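Local structure of putative methyltransferase (7DMB) at residues 233-238 / 269-274; 258-263 / 299-304; 283-288 / 293-298. The protein probably transfers a methyl group from S-adenosyl-L-methionine as a trans-acting methyltransferase of calbistrin biosynthesis, and is seen here with the by-product S-adenosyl-L-homocysteine. All coordinates share one frame; numbering follows the deposited sequence.

How the contacts relate
Three neighbouring contacts show how a Rossmann-like methyltransferase sheet builds the cofactor pocket at the ends of its strands. Contacts 1 and 2, with centres about 6 Å apart, share the adjacent parallel strands 229-236 and 255-259, and their segments alternate along the chain. Contact 3 has its centre about 9 Å from that of contact 2 and about 13 Å from that of contact 1. It is nested within the loop closed by contact 2, and both use helix 291-301; a hydrogen bond from Asn297 to the carbonyl of Ile262 joins them. All three reach S-adenosyl-L-homocysteine, contact 1 at the ribose and adenine, contact 2 at the adenine rim, contact 3 at one adenine face, the ribose and the homocysteine chain.

Contact 1 of 3, residues 233-238 / 269-274; sequences VFTDIS and QGFEAG. With SAH (S-adenosyl-L-homocysteine), chain C.
The ring of Phe271 has a methyl of Val233 at its edge and a methyl of Thr235 meeting it obliquely. Val233 CG1 lies near the ring plane, 4.2 Å from Phe271 CE1. Thr235 and Phe271 point at each other from opposite directions, and Thr235 CG2 comes within 4.1 Å of Phe271 CE1 and CZ. Arg258 adds a cation-pi interaction to this ring. The setting is the Rossmann-like fold of the methyltransferases: an aromatic from the loop before strand 276-282 packs against strand 229-236. Thr235 divides its branches between two tasks. Its chi1 of 71° sets OG1 between the backbone N and the carbonyl carbon, where it bonds the carbonyl of Glu204 on strand 200-205, and leaves CG2 for Phe271.

At its far end the same strand turns from packing to ligand binding. A second flat group, the adenine, has Ile237 over one face, with CG2 3.5 Å from SAH C4 and CD1 3.7 Å from SAH C6. Asp236 takes the ribose with both oxygens: SAH O2' donates to OD1 at 2.7 Å and SAH O3' to OD2 at 2.6 Å, the paired grip on the ribose diol common to class I methyltransferases. An Asx turn steadies the carboxylate, as Ser238 N donates to Asp236 OD1 over 2.8 Å at 158°, using the anti lone pair, away from OD2.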
loop_
_atom_site.group_PDB
_atom_site.type_symbol
_atom_site.label_atom_id
_atom_site.label_comp_id
_atom_site.label_asym_id
_atom_site.label_seq_id
_atom_site.Cartn_x
_atom_site.Cartn_y
_atom_site.Cartn_z
ATOM N N VAL A 233 4.069 -16.826 -8.771
ATOM C CA VAL A 233 2.610 -16.890 -8.826
ATOM C C VAL A 233 2.072 -15.497 -8.494
ATOM O O VAL A 233 2.116 -15.048 -7.349
ATOM C CB VAL A 233 2.047 -17.965 -7.896
ATOM C CG1 VAL A 233 0.551 -18.054 -8.072
ATOM C CG2 VAL A 233 2.721 -19.338 -8.175
ATOM N N PHE A 234 1.600 -14.802 -9.525
ATOM C CA PHE A 234 0.940 -13.503 -9.415
ATOM C C PHE A 234 -0.532 -13.740 -9.101
ATOM O O PHE A 234 -1.245 -14.349 -9.908
ATOM C CB PHE A 234 1.119 -12.753 -10.739
ATOM C CG PHE A 234 0.551 -11.339 -10.779
ATOM C CD1 PHE A 234 1.400 -10.247 -10.835
ATOM C CD2 PHE A 234 -0.819 -11.110 -10.844
ATOM C CE1 PHE A 234 0.897 -8.946 -10.906
ATOM C CE2 PHE A 234 -1.330 -9.821 -10.919
ATOM C CZ PHE A 234 -0.473 -8.736 -10.943
ATOM N N THR A 235 -0.991 -13.309 -7.925
ATOM C CA THR A 235 -2.395 -13.497 -7.576
ATOM C C THR A 235 -3.031 -12.187 -7.145
ATOM O O THR A 235 -2.362 -11.232 -6.728
ATOM C CB THR A 235 -2.623 -14.562 -6.469
ATOM O OG1 THR A 235 -2.166 -14.083 -5.193
ATOM C CG2 THR A 235 -1.913 -15.864 -6.825
ATOM N N ASP A 236 -4.353 -12.172 -7.277
ATOM C CA ASP A 236 -5.209 -11.111 -6.778
ATOM C C ASP A 236 -6.542 -11.769 -6.473
ATOM O O ASP A 236 -6.809 -12.894 -6.908
ATOM C CB ASP A 236 -5.362 -9.955 -7.793
ATOM C CG ASP A 236 -5.889 -8.662 -7.150
ATOM O OD1 ASP A 236 -7.126 -8.491 -7.077
ATOM O OD2 ASP A 236 -5.064 -7.830 -6.708
ATOM N N ILE A 237 -7.370 -11.081 -5.695
ATOM C CA ILE A 237 -8.731 -11.575 -5.546
ATOM C C ILE A 237 -9.533 -11.359 -6.821
ATOM O O ILE A 237 -10.528 -12.057 -7.059
ATOM C CB ILE A 237 -9.425 -10.898 -4.354
ATOM C CG1 ILE A 237 -10.654 -11.710 -3.924
ATOM C CG2 ILE A 237 -9.778 -9.452 -4.699
ATOM C CD1 ILE A 237 -11.347 -11.189 -2.659
ATOM N N SER A 238 -9.121 -10.399 -7.648
ATOM C CA SER A 238 -9.846 -10.013 -8.849
ATOM C C SER A 238 -9.061 -10.426 -10.084
ATOM O O SER A 238 -7.949 -9.923 -10.292
ATOM C CB SER A 238 -10.088 -8.508 -8.863
ATOM O OG SER A 238 -10.723 -8.135 -10.067
ATOM N N GLN A 269 -9.162 -23.282 -2.442
ATOM C CA GLN A 269 -9.156 -22.509 -3.684
ATOM C C GLN A 269 -8.228 -23.079 -4.753
ATOM O O GLN A 269 -8.153 -22.502 -5.844
ATOM C CB GLN A 269 -8.771 -21.050 -3.400
ATOM C CG GLN A 269 -9.734 -20.333 -2.451
ATOM C CD GLN A 269 -9.298 -18.922 -2.153
ATOM O OE1 GLN A 269 -9.329 -18.048 -3.031
ATOM N NE2 GLN A 269 -8.865 -18.689 -0.919
ATOM N N GLY A 270 -7.527 -24.178 -4.482
ATOM C CA GLY A 270 -6.681 -24.809 -5.473
ATOM C C GLY A 270 -5.190 -24.581 -5.338
ATOM O O GLY A 270 -4.458 -24.848 -6.302
ATOM N N PHE A 271 -4.721 -24.106 -4.184
ATOM C CA PHE A 271 -3.314 -23.840 -3.924
ATOM C C PHE A 271 -2.755 -24.912 -2.996
ATOM O O PHE A 271 -3.481 -25.479 -2.175
ATOM C CB PHE A 271 -3.138 -22.437 -3.316
ATOM C CG PHE A 271 -3.441 -21.331 -4.296
ATOM C CD1 PHE A 271 -2.428 -20.783 -5.081
ATOM C CD2 PHE A 271 -4.748 -20.902 -4.499
ATOM C CE1 PHE A 271 -2.703 -19.791 -6.012
ATOM C CE2 PHE A 271 -5.038 -19.912 -5.433
ATOM C CZ PHE A 271 -4.007 -19.354 -6.189
ATOM N N GLU A 272 -1.459 -25.204 -3.147
ATOM C CA GLU A 272 -0.822 -26.295 -2.412
ATOM C C GLU A 272 -0.227 -25.763 -1.111
ATOM O O GLU A 272 0.530 -24.792 -1.122
ATOM C CB GLU A 272 0.259 -26.970 -3.259
ATOM C CG GLU A 272 1.126 -27.927 -2.478
ATOM C CD GLU A 272 1.951 -28.860 -3.354
ATOM O OE1 GLU A 272 2.230 -29.985 -2.889
ATOM O OE2 GLU A 272 2.323 -28.473 -4.486
ATOM N N ALA A 273 -0.567 -26.407 0.004
ATOM C CA ALA A 273 -0.051 -25.984 1.300
ATOM C C ALA A 273 1.459 -26.183 1.372
ATOM O O ALA A 273 1.987 -27.212 0.945
ATOM C CB ALA A 273 -0.734 -26.766 2.418
ATOM N N GLY A 274 2.152 -25.184 1.917
ATOM C CA GLY A 274 3.578 -25.287 2.164
ATOM C C GLY A 274 4.455 -25.311 0.933
ATOM O O GLY A 274 5.610 -25.741 1.017
HETATM N N SAH C . -0.588 -4.510 -4.703
HETATM C CA SAH C . -1.450 -3.421 -5.241
HETATM C CB SAH C . -1.573 -2.252 -4.258
HETATM C CG SAH C . -2.604 -2.494 -3.176
HETATM S SD SAH C . -4.325 -2.481 -3.769
HETATM C C SAH C . -0.869 -2.925 -6.567
HETATM O O SAH C . -1.689 -2.696 -7.480
HETATM O OXT SAH C . 0.378 -2.816 -6.643
HETATM C "C5'" SAH C . -4.982 -3.957 -2.951
HETATM C "C4'" SAH C . -5.093 -5.132 -3.900
HETATM O "O4'" SAH C . -5.442 -6.315 -3.141
HETATM C "C3'" SAH C . -6.175 -4.965 -4.969
HETATM O "O3'" SAH C . -5.641 -5.318 -6.238
HETATM C "C2'" SAH C . -7.288 -5.905 -4.492
HETATM O "O2'" SAH C . -8.077 -6.463 -5.522
HETATM C "C1'" SAH C . -6.498 -6.993 -3.776
HETATM N N9 SAH C . -7.276 -7.677 -2.750
HETATM C C8 SAH C . -8.249 -7.105 -1.969
HETATM N N7 SAH C . -8.790 -7.935 -1.115
HETATM C C5 SAH C . -8.145 -9.139 -1.353
HETATM C C6 SAH C . -8.278 -10.412 -0.766
HETATM N N6 SAH C . -9.144 -10.688 0.204
HETATM N N1 SAH C . -7.478 -11.402 -1.234
HETATM C C2 SAH C . -6.612 -11.114 -2.214
HETATM N N3 SAH C . -6.398 -9.957 -2.835
HETATM C C4 SAH C . -7.205 -8.993 -2.358
#

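Contact 2 of 3, residues 258-263 / 299-304; sequences RALDIS and RTLLQP. With SAH (S-adenosyl-L-homocysteine), chain C.
Leu301, at the end of helix 291-301, pushes its CD1 methyl toward two side chains that reach out from the segment following strand 255-259. Leu260 CD2 meets that methyl at 4.3 Å and Ile262 CD1 meets it at 4.2 Å, so one branch of the leucine serves both. Leu260 points toward 299-304. Ile262 starts off more to one side, and its outer end bends back, with the side chain lying at a slant to that of Leu301. Its CG1 is turned away from the backbone N (chi1 -163°), and the next torsion swings CD1 to the leucine. The other branch, CG2, lies above the plane of the base, just beyond its N1 edge, 3.6 Å from SAH N1. A single buried isoleucine thus touches both the hydrophobic core and the ligand, while Ile205 of strand 200-205 packs on both Leu260 and Ile262, and Leu203 on Leu260.

Between Leu260 and Ile262 comes Asp261, which takes no part in the leucine packing and reads the edge of the base. SAH N6 donates to Asp261 OD2 at 3.0 Å, and Ile262 N donates to SAH N1 at 3.1 Å, fairly straight at 162°. Ser263 N also reaches Asp261 OD2, on its anti side but 35° out of the carboxylate plane, closing an Asx turn. An acidic side chain for N6 with the next backbone N-H for N1 is the adenine-recognition arrangement characteristic of Rossmann-like class I methyltransferases.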
loop_
_atom_site.group_PDB
_atom_site.type_symbol
_atom_site.label_atom_id
_atom_site.label_comp_id
_atom_site.label_asym_id
_atom_site.label_seq_id
_atom_site.Cartn_x
_atom_site.Cartn_y
_atom_site.Cartn_z
ATOM N N ARG A 258 -3.242 -16.258 -11.271
ATOM C CA ARG A 258 -4.282 -17.094 -10.691
ATOM C C ARG A 258 -5.022 -16.304 -9.617
ATOM O O ARG A 258 -4.398 -15.568 -8.845
ATOM C CB ARG A 258 -3.680 -18.379 -10.090
ATOM C CG ARG A 258 -2.820 -19.242 -11.062
ATOM C CD ARG A 258 -2.217 -20.498 -10.358
ATOM N NE ARG A 258 -3.248 -21.302 -9.708
ATOM C CZ ARG A 258 -3.037 -22.181 -8.735
ATOM N NH1 ARG A 258 -1.817 -22.389 -8.265
ATOM N NH2 ARG A 258 -4.062 -22.845 -8.216
ATOM N N ALA A 259 -6.345 -16.450 -9.561
ATOM C CA ALA A 259 -7.112 -15.718 -8.555
ATOM C C ALA A 259 -6.915 -16.336 -7.175
ATOM O O ALA A 259 -6.691 -17.544 -7.039
ATOM C CB ALA A 259 -8.600 -15.698 -8.908
ATOM N N LEU A 260 -6.998 -15.494 -6.140
ATOM C CA LEU A 260 -6.850 -15.959 -4.764
ATOM C C LEU A 260 -7.412 -14.924 -3.802
ATOM O O LEU A 260 -7.053 -13.738 -3.863
ATOM C CB LEU A 260 -5.391 -16.240 -4.415
ATOM C CG LEU A 260 -5.178 -16.505 -2.925
ATOM C CD1 LEU A 260 -5.890 -17.802 -2.530
ATOM C CD2 LEU A 260 -3.709 -16.598 -2.582
ATOM N N ASP A 261 -8.292 -15.394 -2.918
ATOM C CA ASP A 261 -8.854 -14.623 -1.817
ATOM C C ASP A 261 -8.134 -15.063 -0.550
ATOM O O ASP A 261 -8.407 -16.150 -0.027
ATOM C CB ASP A 261 -10.357 -14.877 -1.713
ATOM C CG ASP A 261 -11.027 -14.089 -0.588
ATOM O OD1 ASP A 261 -12.275 -14.098 -0.565
ATOM O OD2 ASP A 261 -10.330 -13.494 0.279
ATOM N N ILE A 262 -7.220 -14.222 -0.049
ATOM C CA ILE A 262 -6.408 -14.615 1.107
ATOM C C ILE A 262 -7.189 -14.589 2.414
ATOM O O ILE A 262 -6.704 -15.127 3.424
ATOM C CB ILE A 262 -5.138 -13.743 1.182
ATOM C CG1 ILE A 262 -4.060 -14.369 2.090
ATOM C CG2 ILE A 262 -5.475 -12.317 1.627
ATOM C CD1 ILE A 262 -3.599 -15.766 1.697
ATOM N N SER A 263 -8.400 -14.022 2.429
ATOM C CA SER A 263 -9.236 -14.130 3.625
ATOM C C SER A 263 -9.833 -15.523 3.817
ATOM O O SER A 263 -10.467 -15.757 4.849
ATOM C CB SER A 263 -10.372 -13.088 3.613
ATOM O OG SER A 263 -11.316 -13.286 2.563
ATOM N N ARG A 299 0.363 -18.358 6.102
ATOM C CA ARG A 299 1.259 -19.374 6.651
ATOM C C ARG A 299 1.003 -20.741 6.025
ATOM O O ARG A 299 1.944 -21.510 5.776
ATOM C CB ARG A 299 1.102 -19.463 8.172
ATOM C CG ARG A 299 2.034 -20.506 8.816
ATOM C CD ARG A 299 1.434 -21.085 10.080
ATOM N NE ARG A 299 2.439 -21.370 11.104
ATOM C CZ ARG A 299 2.930 -22.582 11.361
ATOM N NH1 ARG A 299 2.519 -23.634 10.653
ATOM N NH2 ARG A 299 3.840 -22.740 12.315
ATOM N N THR A 300 -0.268 -21.063 5.780
ATOM C CA THR A 300 -0.611 -22.315 5.108
ATOM C C THR A 300 0.154 -22.471 3.798
ATOM O O THR A 300 0.610 -23.571 3.465
ATOM C CB THR A 300 -2.126 -22.373 4.872
ATOM O OG1 THR A 300 -2.787 -22.531 6.132
ATOM C CG2 THR A 300 -2.511 -23.521 3.959
ATOM N N LEU A 301 0.334 -21.366 3.058
ATOM C CA LEU A 301 1.032 -21.415 1.775
ATOM C C LEU A 301 2.540 -21.602 1.921
ATOM O O LEU A 301 3.182 -22.098 0.982
ATOM C CB LEU A 301 0.745 -20.138 0.971
ATOM C CG LEU A 301 -0.676 -19.982 0.424
ATOM C CD1 LEU A 301 -0.973 -18.544 0.030
ATOM C CD2 LEU A 301 -0.896 -20.914 -0.775
ATOM N N LEU A 302 3.120 -21.234 3.062
ATOM C CA LEU A 302 4.575 -21.179 3.195
ATOM C C LEU A 302 5.180 -22.510 3.642
ATOM O O LEU A 302 4.606 -23.227 4.464
ATOM C CB LEU A 302 4.956 -20.084 4.189
ATOM C CG LEU A 302 4.750 -18.680 3.613
ATOM C CD1 LEU A 302 4.756 -17.603 4.710
ATOM C CD2 LEU A 302 5.835 -18.416 2.554
ATOM N N GLN A 303 6.359 -22.826 3.099
ATOM C CA GLN A 303 7.144 -23.960 3.561
ATOM C C GLN A 303 7.626 -23.672 4.991
ATOM O O GLN A 303 7.536 -22.540 5.457
ATOM C CB GLN A 303 8.299 -24.260 2.613
ATOM C CG GLN A 303 9.384 -23.206 2.556
ATOM C CD GLN A 303 10.746 -23.740 2.933
ATOM O OE1 GLN A 303 10.890 -24.555 3.856
ATOM N NE2 GLN A 303 11.771 -23.277 2.221
ATOM N N PRO A 304 8.081 -24.687 5.738
ATOM C CA PRO A 304 8.348 -24.461 7.181
ATOM C C PRO A 304 9.401 -23.399 7.456
ATOM O O PRO A 304 9.362 -22.782 8.527
ATOM C CB PRO A 304 8.781 -25.848 7.696
ATOM C CG PRO A 304 9.012 -26.702 6.473
ATOM C CD PRO A 304 8.250 -26.096 5.344
HETATM N N SAH C . -0.588 -4.510 -4.703
HETATM C CA SAH C . -1.450 -3.421 -5.241
HETATM C CB SAH C . -1.573 -2.252 -4.258
HETATM C CG SAH C . -2.604 -2.494 -3.176
HETATM S SD SAH C . -4.325 -2.481 -3.769
HETATM C C SAH C . -0.869 -2.925 -6.567
HETATM O O SAH C . -1.689 -2.696 -7.480
HETATM O OXT SAH C . 0.378 -2.816 -6.643
HETATM C "C5'" SAH C . -4.982 -3.957 -2.951
HETATM C "C4'" SAH C . -5.093 -5.132 -3.900
HETATM O "O4'" SAH C . -5.442 -6.315 -3.141
HETATM C "C3'" SAH C . -6.175 -4.965 -4.969
HETATM O "O3'" SAH C . -5.641 -5.318 -6.238
HETATM C "C2'" SAH C . -7.288 -5.905 -4.492
HETATM O "O2'" SAH C . -8.077 -6.463 -5.522
HETATM C "C1'" SAH C . -6.498 -6.993 -3.776
HETATM N N9 SAH C . -7.276 -7.677 -2.750
HETATM C C8 SAH C . -8.249 -7.105 -1.969
HETATM N N7 SAH C . -8.790 -7.935 -1.115
HETATM C C5 SAH C . -8.145 -9.139 -1.353
HETATM C C6 SAH C . -8.278 -10.412 -0.766
HETATM N N6 SAH C . -9.144 -10.688 0.204
HETATM N N1 SAH C . -7.478 -11.402 -1.234
HETATM C C2 SAH C . -6.612 -11.114 -2.214
HETATM N N3 SAH C . -6.398 -9.957 -2.835
HETATM C C4 SAH C . -7.205 -8.993 -2.358
#

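Contact 3 of 3, residues 283-288 / 293-298; sequences NVLHAT and ETLKNV. With SAH (S-adenosyl-L-homocysteine), chain C.
Thr288 and Thr294 meet tip to tip, their hydroxyls 2.7 Å apart from OG1 to OG1, at the start of the crossover in which strand 276-282 leads through helix 291-301 to parallel strand 306-313, a beta-alpha-beta unit of the Rossmann-like fold. This is the tight part of the contact. Thr288 OG1 gives its proton to Leu285 O at 2.7 Å, in the carbonyl plane, and Thr288 N donates to the same oxygen. Two bonds from one threonine therefore tie off the short 3-10 turn 285-287. Thr294 OG1, also within a weak bond of Cys290 O, completes a chain of buried polar atoms. Beside it the contact is apolar: Leu285 CD2 lies 3.6 Å from Thr294 CG2, and Leu285 CD1 lies 3.9 Å from Leu295 CD2, the two leucines crossing at about a right angle. Thr294 manages both roles because its chi1 of -76° puts OG1 beside its own backbone N and CG2 toward Leu285.

The looser side lies round the helix. Val298 faces the turn but only approaches it, packing instead on Ile262 and Phe358, while Glu293 and Lys296 are exposed to solvent. On the ligand side, the residues bordering the turn face the adenine. Thr288 CG2 lies 3.8 Å from SAH N6, and Val284 CG2 sits 3.4 Å from SAH C4, on the face opposite that taken by Ile237.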
loop_
_atom_site.group_PDB
_atom_site.type_symbol
_atom_site.label_atom_id
_atom_site.label_comp_id
_atom_site.label_asym_id
_atom_site.label_seq_id
_atom_site.Cartn_x
_atom_site.Cartn_y
_atom_site.Cartn_z
ATOM N N ASN A 283 0.038 -3.877 0.672
ATOM C CA ASN A 283 -1.140 -3.065 0.927
ATOM C C ASN A 283 -2.412 -3.774 0.469
ATOM O O ASN A 283 -3.352 -3.159 -0.032
ATOM C CB ASN A 283 -0.969 -1.679 0.304
ATOM C CG ASN A 283 -0.120 -0.769 1.189
ATOM O OD1 ASN A 283 -0.447 -0.558 2.365
ATOM N ND2 ASN A 283 1.008 -0.291 0.656
ATOM N N VAL A 284 -2.454 -5.089 0.707
ATOM C CA VAL A 284 -3.637 -5.901 0.488
ATOM C C VAL A 284 -4.146 -6.513 1.789
ATOM O O VAL A 284 -5.361 -6.599 2.014
ATOM C CB VAL A 284 -3.368 -7.007 -0.566
ATOM C CG1 VAL A 284 -2.049 -7.738 -0.278
ATOM C CG2 VAL A 284 -4.527 -7.994 -0.606
ATOM N N LEU A 285 -3.239 -6.916 2.685
ATOM C CA LEU A 285 -3.681 -7.639 3.872
ATOM C C LEU A 285 -4.607 -6.780 4.731
ATOM O O LEU A 285 -5.589 -7.286 5.281
ATOM C CB LEU A 285 -2.476 -8.147 4.675
ATOM C CG LEU A 285 -1.496 -9.148 3.999
ATOM C CD1 LEU A 285 -0.564 -9.818 5.014
ATOM C CD2 LEU A 285 -2.212 -10.197 3.187
ATOM N N HIS A 286 -4.347 -5.470 4.822
ATOM C CA HIS A 286 -5.225 -4.629 5.635
ATOM C C HIS A 286 -6.625 -4.508 5.042
ATOM O O HIS A 286 -7.538 -4.045 5.737
ATOM C CB HIS A 286 -4.615 -3.233 5.844
ATOM C CG HIS A 286 -4.652 -2.351 4.633
ATOM N ND1 HIS A 286 -3.508 -1.866 4.034
ATOM C CD2 HIS A 286 -5.691 -1.844 3.925
ATOM C CE1 HIS A 286 -3.840 -1.105 3.007
ATOM N NE2 HIS A 286 -5.158 -1.081 2.915
ATOM N N ALA A 287 -6.804 -4.883 3.765
ATOM C CA ALA A 287 -8.123 -4.884 3.141
ATOM C C ALA A 287 -8.951 -6.112 3.507
ATOM O O ALA A 287 -10.135 -6.171 3.159
ATOM C CB ALA A 287 -7.997 -4.784 1.613
ATOM N N THR A 288 -8.383 -7.055 4.201
ATOM C CA THR A 288 -9.123 -8.236 4.604
ATOM C C THR A 288 -9.781 -8.004 5.958
ATOM O O THR A 288 -9.340 -7.145 6.732
ATOM C CB THR A 288 -8.185 -9.445 4.649
ATOM O OG1 THR A 288 -7.278 -9.322 5.756
ATOM C CG2 THR A 288 -7.393 -9.525 3.359
ATOM N N GLU A 293 -6.754 -14.451 10.718
ATOM C CA GLU A 293 -7.155 -15.492 9.776
ATOM C C GLU A 293 -6.435 -15.327 8.446
ATOM O O GLU A 293 -6.015 -16.314 7.823
ATOM C CB GLU A 293 -8.668 -15.459 9.579
ATOM C CG GLU A 293 -9.435 -16.406 10.497
ATOM C CD GLU A 293 -10.936 -16.302 10.291
ATOM O OE1 GLU A 293 -11.354 -16.138 9.125
ATOM O OE2 GLU A 293 -11.696 -16.386 11.285
ATOM N N THR A 294 -6.257 -14.077 8.017
ATOM C CA THR A 294 -5.491 -13.780 6.812
ATOM C C THR A 294 -4.052 -14.245 6.940
ATOM O O THR A 294 -3.498 -14.866 6.021
ATOM C CB THR A 294 -5.527 -12.285 6.539
ATOM O OG1 THR A 294 -6.804 -11.955 5.994
ATOM C CG2 THR A 294 -4.395 -11.879 5.571
ATOM N N LEU A 295 -3.414 -13.932 8.068
ATOM C CA LEU A 295 -2.032 -14.358 8.235
ATOM C C LEU A 295 -1.916 -15.886 8.370
ATOM O O LEU A 295 -0.954 -16.473 7.862
ATOM C CB LEU A 295 -1.413 -13.605 9.422
ATOM C CG LEU A 295 -1.200 -12.094 9.189
ATOM C CD1 LEU A 295 -1.040 -11.292 10.473
ATOM C CD2 LEU A 295 -0.006 -11.825 8.281
ATOM N N LYS A 296 -2.897 -16.555 8.995
ATOM C CA LYS A 296 -2.887 -18.020 9.022
ATOM C C LYS A 296 -3.021 -18.606 7.622
ATOM O O LYS A 296 -2.470 -19.683 7.337
ATOM C CB LYS A 296 -4.013 -18.564 9.908
ATOM C CG LYS A 296 -3.871 -18.272 11.412
ATOM C CD LYS A 296 -5.092 -18.780 12.212
ATOM C CE LYS A 296 -4.884 -18.605 13.716
ATOM N NZ LYS A 296 -5.911 -19.308 14.527
ATOM N N ASN A 297 -3.749 -17.928 6.737
ATOM C CA ASN A 297 -3.849 -18.411 5.364
ATOM C C ASN A 297 -2.549 -18.178 4.606
ATOM O O ASN A 297 -2.162 -19.014 3.778
ATOM C CB ASN A 297 -5.031 -17.755 4.653
ATOM C CG ASN A 297 -6.375 -18.271 5.160
ATOM O OD1 ASN A 297 -6.479 -19.401 5.657
ATOM N ND2 ASN A 297 -7.407 -17.437 5.053
ATOM N N VAL A 298 -1.838 -17.082 4.901
ATOM C CA VAL A 298 -0.504 -16.906 4.327
ATOM C C VAL A 298 0.437 -18.007 4.812
ATOM O O VAL A 298 1.239 -18.541 4.040
ATOM C CB VAL A 298 0.047 -15.507 4.651
ATOM C CG1 VAL A 298 1.508 -15.410 4.233
ATOM C CG2 VAL A 298 -0.764 -14.430 3.951
HETATM N N SAH C . -0.588 -4.510 -4.703
HETATM C CA SAH C . -1.450 -3.421 -5.241
HETATM C CB SAH C . -1.573 -2.252 -4.258
HETATM C CG SAH C . -2.604 -2.494 -3.176
HETATM S SD SAH C . -4.325 -2.481 -3.769
HETATM C C SAH C . -0.869 -2.925 -6.567
HETATM O O SAH C . -1.689 -2.696 -7.480
HETATM O OXT SAH C . 0.378 -2.816 -6.643
HETATM C "C5'" SAH C . -4.982 -3.957 -2.951
HETATM C "C4'" SAH C . -5.093 -5.132 -3.900
HETATM O "O4'" SAH C . -5.442 -6.315 -3.141
HETATM C "C3'" SAH C . -6.175 -4.965 -4.969
HETATM O "O3'" SAH C . -5.641 -5.318 -6.238
HETATM C "C2'" SAH C . -7.288 -5.905 -4.492
HETATM O "O2'" SAH C . -8.077 -6.463 -5.522
HETATM C "C1'" SAH C . -6.498 -6.993 -3.776
HETATM N N9 SAH C . -7.276 -7.677 -2.750
HETATM C C8 SAH C . -8.249 -7.105 -1.969
HETATM N N7 SAH C . -8.790 -7.935 -1.115
HETATM C C5 SAH C . -8.145 -9.139 -1.353
HETATM C C6 SAH C . -8.278 -10.412 -0.766
HETATM N N6 SAH C . -9.144 -10.688 0.204
HETATM N N1 SAH C . -7.478 -11.402 -1.234
HETATM C C2 SAH C . -6.612 -11.114 -2.214
HETATM N N3 SAH C . -6.398 -9.957 -2.835
HETATM C C4 SAH C . -7.205 -8.993 -2.358
#